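Lipase (PDB 5MAL) hydrolyses triacylglycerols and a range of other esters, preferring medium-length acyl chains, as a secreted monomeric serine esterase. Local coordinates at residues 7-12 and 77-82; 13-18 and 211-216; 30-35 and 217-222; 139-144 and 224-229. All blocks are in the same frame, centred on the assembly; numbering follows the deposited sequence. Where two conformers were deposited one is given.

In the fold
The four contacts lie close together, with centres about 9 to 14 Å apart. Contact 1 lies where strands 3-8 and 74-78 of a five-stranded parallel sheet end and contact 4 where strand 135-139 ends; contacts 2 and 3 are built from loops and helix starts nearby. Along the chain, residues 7-12, 13-18 and 30-35 come first, then 77-82 and 139-144, and finally 211-216, 217-222 and 224-229. Contacts 2, 3 and 4 thus bring the C-terminal part back onto earlier parts, the last two sharing helix 219-232. Contact 1 carries the nucleophile Ser10 and contact 2 His216, hydrogen-bonded to it. The active site is therefore assembled from residues some 200 positions apart.

Contact 1. Residues 7-12 and 77-82; sequences LGDSYS and ITIGGN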
loop_
_atom_site.group_PDB
_atom_site.type_symbol
_atom_site.label_atom_id
_atom_site.label_comp_id
_atom_site.label_asym_id
_atom_site.label_seq_id
_atom_site.Cartn_x
_atom_site.Cartn_y
_atom_site.Cartn_z
ATOM N N LEU A 7 5.990 -3.668 -7.506
ATOM C CA LEU A 7 5.598 -2.313 -7.868
ATOM C C LEU A 7 4.890 -1.625 -6.736
ATOM O O LEU A 7 4.448 -2.263 -5.785
ATOM C CB LEU A 7 4.626 -2.333 -9.048
ATOM C CG LEU A 7 5.005 -3.178 -10.246
ATOM C CD1 LEU A 7 3.760 -3.300 -11.079
ATOM C CD2 LEU A 7 6.133 -2.479 -10.988
ATOM N N GLY A 8 4.720 -0.321 -6.878
ATOM C CA GLY A 8 3.787 0.367 -6.023
ATOM C C GLY A 8 4.340 1.556 -5.291
ATOM O O GLY A 8 5.348 2.148 -5.707
ATOM N N ASP A 9 3.659 1.904 -4.197
ATOM C CA ASP A 9 3.978 3.104 -3.445
ATOM C C ASP A 9 4.701 2.735 -2.171
ATOM O O ASP A 9 5.363 1.714 -2.116
ATOM C CB ASP A 9 2.725 3.913 -3.140
ATOM C CG ASP A 9 1.639 3.094 -2.474
ATOM O OD1 ASP A 9 1.944 2.064 -1.829
ATOM O OD2 ASP A 9 0.469 3.503 -2.586
ATOM N N SER A 10 4.554 3.566 -1.149
ATOM C CA SER A 10 5.372 3.449 0.038
ATOM C C SER A 10 4.964 2.250 0.881
ATOM O O SER A 10 5.740 1.784 1.713
ATOM C CB SER A 10 5.267 4.727 0.852
ATOM O OG SER A 10 3.904 5.093 0.954
ATOM N N TYR A 11 3.737 1.767 0.697
ATOM C CA TYR A 11 3.310 0.595 1.474
ATOM C C TYR A 11 3.989 -0.650 0.937
ATOM O O TYR A 11 4.063 -1.676 1.623
ATOM C CB TYR A 11 1.792 0.437 1.466
ATOM C CG TYR A 11 1.157 1.484 2.336
ATOM C CD1 TYR A 11 1.096 2.798 1.911
ATOM C CD2 TYR A 11 0.682 1.179 3.604
ATOM C CE1 TYR A 11 0.561 3.775 2.701
ATOM C CE2 TYR A 11 0.142 2.169 4.414
ATOM C CZ TYR A 11 0.094 3.464 3.946
ATOM O OH TYR A 11 -0.449 4.471 4.711
ATOM N N SER A 12 4.470 -0.562 -0.297
ATOM C CA SER A 12 5.178 -1.683 -0.892
ATOM C C SER A 12 6.667 -1.473 -0.759
ATOM O O SER A 12 7.404 -2.429 -0.558
ATOM C CB SER A 12 4.815 -1.873 -2.365
ATOM O OG SER A 12 3.485 -2.335 -2.478
ATOM N N ILE A 77 1.706 -5.377 -6.079
ATOM C CA ILE A 77 1.547 -3.935 -6.118
ATOM C C ILE A 77 0.591 -3.441 -5.049
ATOM O O ILE A 77 -0.395 -4.104 -4.738
ATOM C CB ILE A 77 1.058 -3.480 -7.514
ATOM C CG1 ILE A 77 1.073 -1.951 -7.622
ATOM C CG2 ILE A 77 -0.323 -4.084 -7.830
ATOM C CD1 ILE A 77 0.914 -1.447 -9.055
ATOM N N THR A 78 0.946 -2.314 -4.439
ATOM C CA THR A 78 -0.007 -1.458 -3.744
ATOM C C THR A 78 0.085 -0.127 -4.473
ATOM O O THR A 78 1.162 0.407 -4.635
ATOM C CB THR A 78 0.294 -1.268 -2.227
ATOM O OG1 THR A 78 1.595 -0.703 -2.065
ATOM C CG2 THR A 78 0.233 -2.587 -1.475
ATOM N N ILE A 79 -1.027 0.375 -4.991
ATOM C CA ILE A 79 -1.001 1.691 -5.627
ATOM C C ILE A 79 -2.396 2.259 -5.621
ATOM O O ILE A 79 -3.376 1.513 -5.635
ATOM C CB ILE A 79 -0.472 1.644 -7.082
ATOM C CG1 ILE A 79 -0.014 3.036 -7.539
ATOM C CG2 ILE A 79 -1.522 1.084 -8.026
ATOM C CD1 ILE A 79 1.233 3.551 -6.826
ATOM N N GLY A 80 -2.485 3.582 -5.553
ATOM C CA GLY A 80 -3.777 4.239 -5.565
ATOM C C GLY A 80 -3.981 5.174 -4.396
ATOM O O GLY A 80 -4.738 6.137 -4.496
ATOM N N GLY A 81 -3.316 4.891 -3.287
ATOM C CA GLY A 81 -3.416 5.751 -2.124
ATOM C C GLY A 81 -2.963 7.170 -2.431
ATOM O O GLY A 81 -3.626 8.133 -2.070
ATOM N N ASN A 82 -1.829 7.300 -3.102
ATOM C CA ASN A 82 -1.291 8.623 -3.392
ATOM C C ASN A 82 -2.102 9.337 -4.456
ATOM O O ASN A 82 -2.195 10.566 -4.460
ATOM C CB ASN A 82 0.168 8.514 -3.816
ATOM C CG ASN A 82 1.094 8.302 -2.626
ATOM O OD1 ASN A 82 1.032 9.045 -1.646
ATOM N ND2 ASN A 82 1.934 7.284 -2.699
HETATM O O HOH W 1 -0.341 5.165 -4.470
HETATM O O HOH W 2 3.708 6.646 -1.166
#
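Asp9 and Thr78 meet where two neighbouring parallel strands end, joining two signature motifs of the SGNH hydrolases: the GDS motif of block I (Gly8-Asp9-Ser10) and the block III segment Gly80-Gly81-Asn82. The strand ends are fastened by Asp9 N, which donates to Thr78 O at 2.9 Å. Asp9 also reaches over with its carboxylate. Its CG sits between the backbone N and the carbonyl carbon (chi1 53°), a turn that brings OD1 back over the start of helix 10-13. There OD1 takes two donors from opposite faces of the carboxylate: Thr78 OG1 at 2.8 Å, and Tyr11 N at 3.1 Å in an N-cap bond. Ser12 OG, hydrogen-bonded to Tyr34 OH, also lies close to Thr78 OG1. Asp9 OD2 is equally well supplied, since Tyr141 OH and a water, 2.6 Å from Asp9 OD2, both donate to it. A carboxylate suits this place because it can serve so many donors at once. Glycine suits the place of Gly8, where phi is 127° and any CB would collide with Thr78 O.

Ser10 is the nucleophile, and its OG is hydrogen-bonded to His216 NE2. Asn82 lies beside it with ND2 donating to Ala55 O; in relatives this asparagine contributes to the oxyanion hole, as probably here. The loop that carries it is held to Asp9 through the water on OD2, whose oxygen accepts from Gly80 N and Asn82 N, each at 2.9 Å.

Contact 2. Residues 13-18 and 211-216; sequences SGVGAG and VENSYH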
loop_
_atom_site.group_PDB
_atom_site.type_symbol
_atom_site.label_atom_id
_atom_site.label_comp_id
_atom_site.label_asym_id
_atom_site.label_seq_id
_atom_site.Cartn_x
_atom_site.Cartn_y
_atom_site.Cartn_z
ATOM N N SER A 13 7.115 -0.232 -0.911
ATOM C CA SER A 13 8.547 0.036 -0.777
ATOM C C SER A 13 8.959 -0.191 0.665
ATOM O O SER A 13 10.071 -0.631 0.929
ATOM C CB SER A 13 8.906 1.463 -1.214
ATOM O OG SER A 13 8.617 2.409 -0.191
ATOM N N GLY A 14 8.056 0.101 1.592
ATOM C CA GLY A 14 8.313 -0.164 2.995
ATOM C C GLY A 14 8.773 1.040 3.791
ATOM O O GLY A 14 9.516 0.899 4.750
ATOM N N VAL A 15 8.350 2.227 3.385
ATOM C CA VAL A 15 8.542 3.413 4.209
ATOM C C VAL A 15 8.003 3.098 5.591
ATOM O O VAL A 15 6.886 2.613 5.717
ATOM C CB VAL A 15 7.829 4.633 3.605
ATOM C CG1 VAL A 15 7.866 5.832 4.559
ATOM C CG2 VAL A 15 8.464 4.967 2.274
ATOM N N GLY A 16 8.817 3.315 6.619
ATOM C CA GLY A 16 8.405 2.985 7.973
ATOM C C GLY A 16 8.951 1.685 8.534
ATOM O O GLY A 16 8.903 1.465 9.751
ATOM N N ALA A 17 9.478 0.821 7.665
ATOM C CA ALA A 17 9.996 -0.465 8.112
ATOM C C ALA A 17 11.510 -0.442 8.268
ATOM O O ALA A 17 12.091 -1.390 8.787
ATOM C CB ALA A 17 9.602 -1.564 7.151
ATOM N N GLY A 18 12.139 0.638 7.811
ATOM C CA GLY A 18 13.565 0.842 8.008
ATOM C C GLY A 18 14.468 0.063 7.078
ATOM O O GLY A 18 14.017 -0.467 6.069
ATOM N N VAL A 211 8.892 12.198 9.597
ATOM C CA VAL A 211 7.514 12.481 9.166
ATOM C C VAL A 211 6.976 11.502 8.133
ATOM O O VAL A 211 5.806 11.150 8.161
ATOM C CB VAL A 211 7.377 13.902 8.564
ATOM C CG1 VAL A 211 7.426 14.955 9.648
ATOM C CG2 VAL A 211 8.451 14.148 7.526
ATOM N N GLU A 212 7.834 11.059 7.225
ATOM C CA GLU A 212 7.397 10.185 6.144
ATOM C C GLU A 212 6.827 8.858 6.652
ATOM O O GLU A 212 6.060 8.195 5.952
ATOM C CB GLU A 212 8.568 9.926 5.191
ATOM C CG GLU A 212 9.791 9.284 5.845
ATOM C CD GLU A 212 10.876 10.284 6.257
ATOM O OE1 GLU A 212 10.550 11.401 6.732
ATOM O OE2 GLU A 212 12.072 9.936 6.107
ATOM N N ASN A 213 7.183 8.475 7.871
ATOM C CA ASN A 213 6.778 7.172 8.399
ATOM C C ASN A 213 5.330 7.095 8.850
ATOM O O ASN A 213 4.778 6.003 9.005
ATOM C CB ASN A 213 7.686 6.780 9.561
ATOM C CG ASN A 213 9.039 6.316 9.089
ATOM O OD1 ASN A 213 9.319 6.333 7.886
ATOM N ND2 ASN A 213 9.890 5.906 10.024
ATOM N N SER A 214 4.719 8.255 9.064
ATOM C CA SER A 214 3.394 8.320 9.638
ATOM C C SER A 214 2.393 7.504 8.821
ATOM O O SER A 214 2.385 7.599 7.612
ATOM C CB SER A 214 2.943 9.782 9.739
ATOM O OG SER A 214 3.945 10.593 10.340
ATOM N N TYR A 215 1.607 6.676 9.505
ATOM C CA TYR A 215 0.549 5.838 8.921
ATOM C C TYR A 215 1.065 4.714 8.035
ATOM O O TYR A 215 0.289 4.022 7.378
ATOM C CB TYR A 215 -0.448 6.686 8.137
ATOM C CG TYR A 215 -1.198 7.614 9.044
ATOM C CD1 TYR A 215 -2.178 7.124 9.895
ATOM C CD2 TYR A 215 -0.897 8.968 9.085
ATOM C CE1 TYR A 215 -2.860 7.958 10.748
ATOM C CE2 TYR A 215 -1.574 9.819 9.945
ATOM C CZ TYR A 215 -2.552 9.303 10.777
ATOM O OH TYR A 215 -3.252 10.128 11.629
ATOM N N HIS A 216 2.370 4.512 8.023
ATOM C CA HIS A 216 2.909 3.395 7.267
ATOM C C HIS A 216 3.149 2.200 8.166
ATOM O O HIS A 216 3.248 2.350 9.376
ATOM C CB HIS A 216 4.189 3.811 6.576
ATOM C CG HIS A 216 3.939 4.693 5.405
ATOM N ND1 HIS A 216 3.676 6.039 5.532
ATOM C CD2 HIS A 216 3.808 4.403 4.090
ATOM C CE1 HIS A 216 3.441 6.550 4.335
ATOM N NE2 HIS A 216 3.513 5.577 3.446
#
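Glu212 turns its backbone carbonyl to Val15, whose CG1 lies 3.3 Å from Glu212 O. Asn213 lays its amide against the backbone of Gly16, with OD1 3.5 Å from Gly16 CA; a glycine fits because a CB would press on His216 CB and because phi is 101°. This is packing: the angle from Gly16 N to Asn213 OD1 is poor, and that N-H is hydrogen-bonded to Tyr20 OH. Ser214 ties off the 3-10 turn by donating from OG to Val211 O.

His216, inferred to be the active-site base, ends the type II turn begun by Asn213. Its ND1 donates to Ser214 O at 2.9 Å, from above the carbonyl plane, while NE2 is bonded to Ser10 OG. A backbone carbonyl thus takes the place of the usual carboxylate, consistent with a Ser-His catalytic dyad. Val15, with CG1 anti to its backbone N (chi1 172°), sets that methyl over the centre of the imidazole, 4.2 Å from the ring centroid in a CH-pi contact, and Tyr11 stacks on the other face. With an alanine here, Ser10 OG would probably lose its imidazole partner, and a gap is likely to open between Val15 and Tyr11.

Apart from the 3-10 turn 211-213 and Ser13 at the helix end, both segments are loop: 13-18 leads out of helix 10-13 and 211-216 toward helix 219-232, beyond strand 3-8.

Contact 3. Residues 30-35 and 217-222; sequences STKSYP and PTANGQ
Gln222 reaches out from helix 219-232 and fits its side chain against the backbone of Lys32, Ser33 and Tyr34. The chain is bent at chi2 (-70°), so that the amide swings round to Tyr34, and OE1 accepts from Tyr34 N at 2.7 Å. The donor stands above the amide plane, 39° out of it, and the N-H...O angle of 135° makes the bond somewhat bent. OE1 also lies at the edge of the Tyr34 ring, 3.2 Å from CD2, with the ring and amide planes nearly coplanar. Glutamine suits this buried position because its amide can work in both directions: while OE1 accepts, NE2 donates to Tyr11 O. Closer to the helix, Gln222 CB rests on Lys32 O at 3.1 Å.

The first turn of helix 219-232 packs beside the start of helix 34-40, and each helix has a hydroxyl N-cap. Thr218 is the N-cap of helix 219-232, with OG1 accepting from Gly221 N at 3.0 Å, and Ser33 is the N-cap of helix 34-40, its OG serving Ala36 N. Gln222 thus provides an acceptor for a first-turn amide of the other helix. The chain reaches the Ser33 cap through a type I turn, Ser30 to Ser33, in which Ser30 OG accepts from Lys32 N, an ST turn.

Lys32 contributes mainly the carbon part of its chain, CD lying 4.2 Å from Ala219 CB at the exposed border. There a water bridges the two backbones, donating to Lys32 O and to Ala219 O at 2.7 Å. Tyr34 runs inward instead; its ring meets that of Tyr226, and its hydroxyl is hydrogen-bonded to Ser12 OG.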
loop_
_atom_site.group_PDB
_atom_site.type_symbol
_atom_site.label_atom_id
_atom_site.label_comp_id
_atom_site.label_asym_id
_atom_site.label_seq_id
_atom_site.Cartn_x
_atom_site.Cartn_y
_atom_site.Cartn_z
ATOM N N SER A 30 12.680 -0.567 1.548
ATOM C CA SER A 30 13.149 -1.215 2.751
ATOM C C SER A 30 13.461 -2.683 2.541
ATOM O O SER A 30 12.709 -3.380 1.864
ATOM C CB SER A 30 12.085 -1.076 3.834
ATOM O OG SER A 30 12.346 -1.971 4.892
ATOM N N THR A 31 14.545 -3.172 3.139
ATOM C CA THR A 31 14.818 -4.604 3.104
ATOM C C THR A 31 13.860 -5.363 4.020
ATOM O O THR A 31 13.802 -6.599 3.986
ATOM C CB THR A 31 16.276 -4.926 3.499
ATOM O OG1 THR A 31 16.482 -4.613 4.876
ATOM C CG2 THR A 31 17.229 -4.124 2.662
ATOM N N LYS A 32 13.106 -4.626 4.832
ATOM C CA LYS A 32 12.106 -5.243 5.691
ATOM C C LYS A 32 10.698 -5.027 5.148
ATOM O O LYS A 32 9.713 -5.335 5.816
ATOM C CB LYS A 32 12.209 -4.700 7.112
ATOM C CG LYS A 32 13.541 -5.025 7.765
ATOM C CD LYS A 32 13.561 -4.651 9.233
ATOM C CE LYS A 32 14.962 -4.806 9.804
ATOM N NZ LYS A 32 15.383 -6.226 9.865
ATOM N N SER A 33 10.610 -4.501 3.934
ATOM C CA SER A 33 9.334 -4.403 3.223
ATOM C C SER A 33 8.827 -5.784 2.835
ATOM O O SER A 33 9.622 -6.722 2.707
ATOM C CB SER A 33 9.500 -3.567 1.961
ATOM O OG SER A 33 10.341 -4.259 1.053
ATOM N N TYR A 34 7.524 -5.939 2.601
ATOM C CA TYR A 34 7.080 -7.303 2.315
ATOM C C TYR A 34 7.706 -7.838 1.008
ATOM O O TYR A 34 8.033 -9.009 0.946
ATOM C CB TYR A 34 5.543 -7.417 2.288
ATOM C CG TYR A 34 4.878 -6.753 1.121
ATOM C CD1 TYR A 34 4.709 -7.436 -0.086
ATOM C CD2 TYR A 34 4.384 -5.460 1.227
ATOM C CE1 TYR A 34 4.106 -6.826 -1.158
ATOM C CE2 TYR A 34 3.768 -4.844 0.161
ATOM C CZ TYR A 34 3.639 -5.537 -1.031
ATOM O OH TYR A 34 3.039 -4.957 -2.111
ATOM N N PRO A 35 7.925 -6.982 -0.026
ATOM C CA PRO A 35 8.558 -7.620 -1.183
ATOM C C PRO A 35 9.978 -8.079 -0.915
ATOM O O PRO A 35 10.353 -9.153 -1.365
ATOM C CB PRO A 35 8.556 -6.506 -2.239
ATOM C CG PRO A 35 7.402 -5.649 -1.861
ATOM C CD PRO A 35 7.506 -5.605 -0.360
ATOM N N PRO A 217 3.232 1.002 7.581
ATOM C CA PRO A 217 3.461 -0.163 8.435
ATOM C C PRO A 217 4.804 -0.093 9.132
ATOM O O PRO A 217 5.784 0.406 8.568
ATOM C CB PRO A 217 3.443 -1.327 7.453
ATOM C CG PRO A 217 2.592 -0.845 6.329
ATOM C CD PRO A 217 2.953 0.611 6.189
ATOM N N THR A 218 4.829 -0.562 10.369
ATOM C CA THR A 218 6.078 -0.757 11.073
ATOM C C THR A 218 6.788 -1.955 10.463
ATOM O O THR A 218 6.250 -2.605 9.564
ATOM C CB THR A 218 5.835 -1.018 12.549
ATOM O OG1 THR A 218 5.137 -2.268 12.681
ATOM C CG2 THR A 218 4.996 0.105 13.153
ATOM N N ALA A 219 7.978 -2.276 10.973
ATOM C CA ALA A 219 8.663 -3.479 10.534
ATOM C C ALA A 219 7.785 -4.706 10.786
ATOM O O ALA A 219 7.701 -5.596 9.948
ATOM C CB ALA A 219 10.007 -3.626 11.253
ATOM N N ASN A 220 7.118 -4.719 11.940
ATOM C CA ASN A 220 6.236 -5.819 12.320
ATOM C C ASN A 220 5.034 -5.862 11.365
ATOM O O ASN A 220 4.571 -6.933 10.974
ATOM C CB ASN A 220 5.784 -5.667 13.789
ATOM C CG ASN A 220 5.296 -6.979 14.395
ATOM O OD1 ASN A 220 5.258 -8.001 13.722
ATOM N ND2 ASN A 220 4.937 -6.954 15.674
ATOM N N GLY A 221 4.551 -4.686 10.987
ATOM C CA GLY A 221 3.462 -4.571 10.024
ATOM C C GLY A 221 3.839 -5.117 8.663
ATOM O O GLY A 221 3.025 -5.727 7.979
ATOM N N GLN A 222 5.081 -4.909 8.247
ATOM C CA GLN A 222 5.484 -5.444 6.962
ATOM C C GLN A 222 5.644 -6.954 7.038
ATOM O O GLN A 222 5.207 -7.675 6.146
ATOM C CB GLN A 222 6.776 -4.792 6.488
ATOM C CG GLN A 222 6.596 -3.375 5.972
ATOM C CD GLN A 222 5.845 -3.343 4.643
ATOM O OE1 GLN A 222 5.758 -4.355 3.940
ATOM N NE2 GLN A 222 5.304 -2.178 4.298
HETATM O O HOH W 3 9.705 -6.471 8.368
#

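Contact 4. Residues 139-144 and 224-229; sequences LGYPRF and KGYLPV
Tyr226 projects from helix 219-232 into the hollow formed by Leu139, Gly140 and Pro142, where strand 135-139 of the parallel sheet runs out into a loop. This is helix-on-sheet packing in an alpha/beta/alpha fold of the SGNH type. Leu139 forms the bump at one side: its CD2 methyl comes to the edge of the tyrosine ring, 3.6 Å from Tyr226 CD2. The same methyl, placed by a CG that stands anti to the carbonyl carbon (chi1 -70°), also touches Val229 CG1 at 4.1 Å, so it fills the notch between two residues one turn apart on the helix. At the far end of the ring Pro142 crosses Tyr226 at about a right angle, with CD 3.5 Å from Tyr226 OH. A tyrosine suits the place because its flat ring fills the hollow and its hydroxyl serves a buried carbonyl. A phenylalanine in its place would probably leave Gly140 O without that donor. Tyr226 OH lies in the carbonyl plane, on a lone pair of Gly140 O, at 2.7 Å.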
loop_
_atom_site.group_PDB
_atom_site.type_symbol
_atom_site.label_atom_id
_atom_site.label_comp_id
_atom_site.label_asym_id
_atom_site.label_seq_id
_atom_site.Cartn_x
_atom_site.Cartn_y
_atom_site.Cartn_z
ATOM N N LEU A 139 -2.212 -5.896 -3.423
ATOM C CA LEU A 139 -2.439 -5.877 -1.999
ATOM C C LEU A 139 -3.145 -4.583 -1.650
ATOM O O LEU A 139 -2.882 -3.538 -2.249
ATOM C CB LEU A 139 -1.131 -6.015 -1.244
ATOM C CG LEU A 139 -0.488 -7.402 -1.338
ATOM C CD1 LEU A 139 0.443 -7.545 -2.535
ATOM C CD2 LEU A 139 0.262 -7.691 -0.052
ATOM N N GLY A 140 -4.070 -4.658 -0.709
ATOM C CA GLY A 140 -4.803 -3.477 -0.299
ATOM C C GLY A 140 -4.062 -2.666 0.755
ATOM O O GLY A 140 -2.864 -2.863 0.996
ATOM N N TYR A 141 -4.782 -1.733 1.365
ATOM C CA TYR A 141 -4.259 -0.939 2.464
ATOM C C TYR A 141 -4.994 -1.349 3.719
ATOM O O TYR A 141 -6.120 -1.828 3.654
ATOM C CB TYR A 141 -4.443 0.558 2.203
ATOM C CG TYR A 141 -3.755 1.055 0.963
ATOM C CD1 TYR A 141 -2.452 1.515 1.009
ATOM C CD2 TYR A 141 -4.415 1.056 -0.266
ATOM C CE1 TYR A 141 -1.808 1.971 -0.137
ATOM C CE2 TYR A 141 -3.788 1.509 -1.415
ATOM C CZ TYR A 141 -2.492 1.974 -1.349
ATOM O OH TYR A 141 -1.850 2.428 -2.475
ATOM N N PRO A 142 -4.360 -1.170 4.883
ATOM C CA PRO A 142 -5.083 -1.544 6.095
ATOM C C PRO A 142 -5.994 -0.405 6.514
ATOM O O PRO A 142 -5.651 0.748 6.250
ATOM C CB PRO A 142 -3.957 -1.763 7.115
ATOM C CG PRO A 142 -2.898 -0.775 6.694
ATOM C CD PRO A 142 -2.982 -0.727 5.162
ATOM N N ARG A 143 -7.140 -0.714 7.106
ATOM C CA ARG A 143 -7.847 0.292 7.882
ATOM C C ARG A 143 -6.866 0.778 8.932
ATOM O O ARG A 143 -6.189 -0.036 9.572
ATOM C CB ARG A 143 -9.115 -0.281 8.528
ATOM C CG ARG A 143 -10.325 -0.315 7.619
ATOM C CD ARG A 143 -11.536 -0.807 8.388
ATOM N NE ARG A 143 -11.275 -2.131 8.928
ATOM C CZ ARG A 143 -11.676 -3.260 8.362
ATOM N NH1 ARG A 143 -12.390 -3.222 7.241
ATOM N NH2 ARG A 143 -11.380 -4.424 8.930
ATOM N N PHE A 144 -6.765 2.089 9.105
ATOM C CA PHE A 144 -5.740 2.642 9.976
ATOM C C PHE A 144 -6.067 2.516 11.466
ATOM O O PHE A 144 -5.160 2.498 12.295
ATOM C CB PHE A 144 -5.497 4.116 9.664
ATOM C CG PHE A 144 -4.706 4.370 8.404
ATOM C CD1 PHE A 144 -4.004 3.360 7.776
ATOM C CD2 PHE A 144 -4.645 5.651 7.871
ATOM C CE1 PHE A 144 -3.276 3.607 6.624
ATOM C CE2 PHE A 144 -3.925 5.912 6.710
ATOM C CZ PHE A 144 -3.240 4.882 6.085
ATOM N N LYS A 224 4.493 -9.199 9.310
ATOM C CA LYS A 224 3.355 -10.027 9.698
ATOM C C LYS A 224 2.008 -9.510 9.258
ATOM O O LYS A 224 1.002 -10.204 9.401
ATOM C CB LYS A 224 3.334 -10.215 11.191
ATOM C CG LYS A 224 4.304 -11.259 11.613
ATOM C CD LYS A 224 4.887 -10.821 12.894
ATOM C CE LYS A 224 3.846 -10.795 13.990
ATOM N NZ LYS A 224 4.451 -10.634 15.344
ATOM N N GLY A 225 1.982 -8.286 8.747
ATOM C CA GLY A 225 0.762 -7.754 8.181
ATOM C C GLY A 225 0.793 -7.995 6.684
ATOM O O GLY A 225 0.017 -8.793 6.164
ATOM N N TYR A 226 1.709 -7.333 5.984
ATOM C CA TYR A 226 1.747 -7.463 4.529
ATOM C C TYR A 226 2.303 -8.771 4.005
ATOM O O TYR A 226 1.684 -9.397 3.154
ATOM C CB TYR A 226 2.545 -6.316 3.908
ATOM C CG TYR A 226 1.651 -5.171 3.594
ATOM C CD1 TYR A 226 1.382 -4.198 4.550
ATOM C CD2 TYR A 226 1.033 -5.068 2.344
ATOM C CE1 TYR A 226 0.533 -3.142 4.264
ATOM C CE2 TYR A 226 0.181 -4.036 2.057
ATOM C CZ TYR A 226 -0.062 -3.073 3.021
ATOM O OH TYR A 226 -0.902 -2.042 2.728
ATOM N N LEU A 227 3.468 -9.173 4.492
ATOM C CA LEU A 227 4.139 -10.339 3.916
ATOM C C LEU A 227 3.278 -11.605 3.976
ATOM O O LEU A 227 3.216 -12.334 2.996
ATOM C CB LEU A 227 5.486 -10.570 4.604
ATOM C CG LEU A 227 6.163 -11.887 4.215
ATOM C CD1 LEU A 227 6.525 -11.909 2.741
ATOM C CD2 LEU A 227 7.395 -12.129 5.090
ATOM N N PRO A 228 2.590 -11.860 5.109
ATOM C CA PRO A 228 1.793 -13.090 5.106
ATOM C C PRO A 228 0.691 -13.062 4.054
ATOM O O PRO A 228 0.310 -14.098 3.502
ATOM C CB PRO A 228 1.224 -13.133 6.527
ATOM C CG PRO A 228 2.259 -12.416 7.352
ATOM C CD PRO A 228 2.659 -11.263 6.457
ATOM N N VAL A 229 0.200 -11.871 3.735
ATOM C CA VAL A 229 -0.818 -11.755 2.702
ATOM C C VAL A 229 -0.237 -12.044 1.311
ATOM O O VAL A 229 -0.875 -12.705 0.503
ATOM C CB VAL A 229 -1.473 -10.382 2.749
ATOM C CG1 VAL A 229 -2.496 -10.245 1.658
ATOM C CG2 VAL A 229 -2.142 -10.217 4.102
#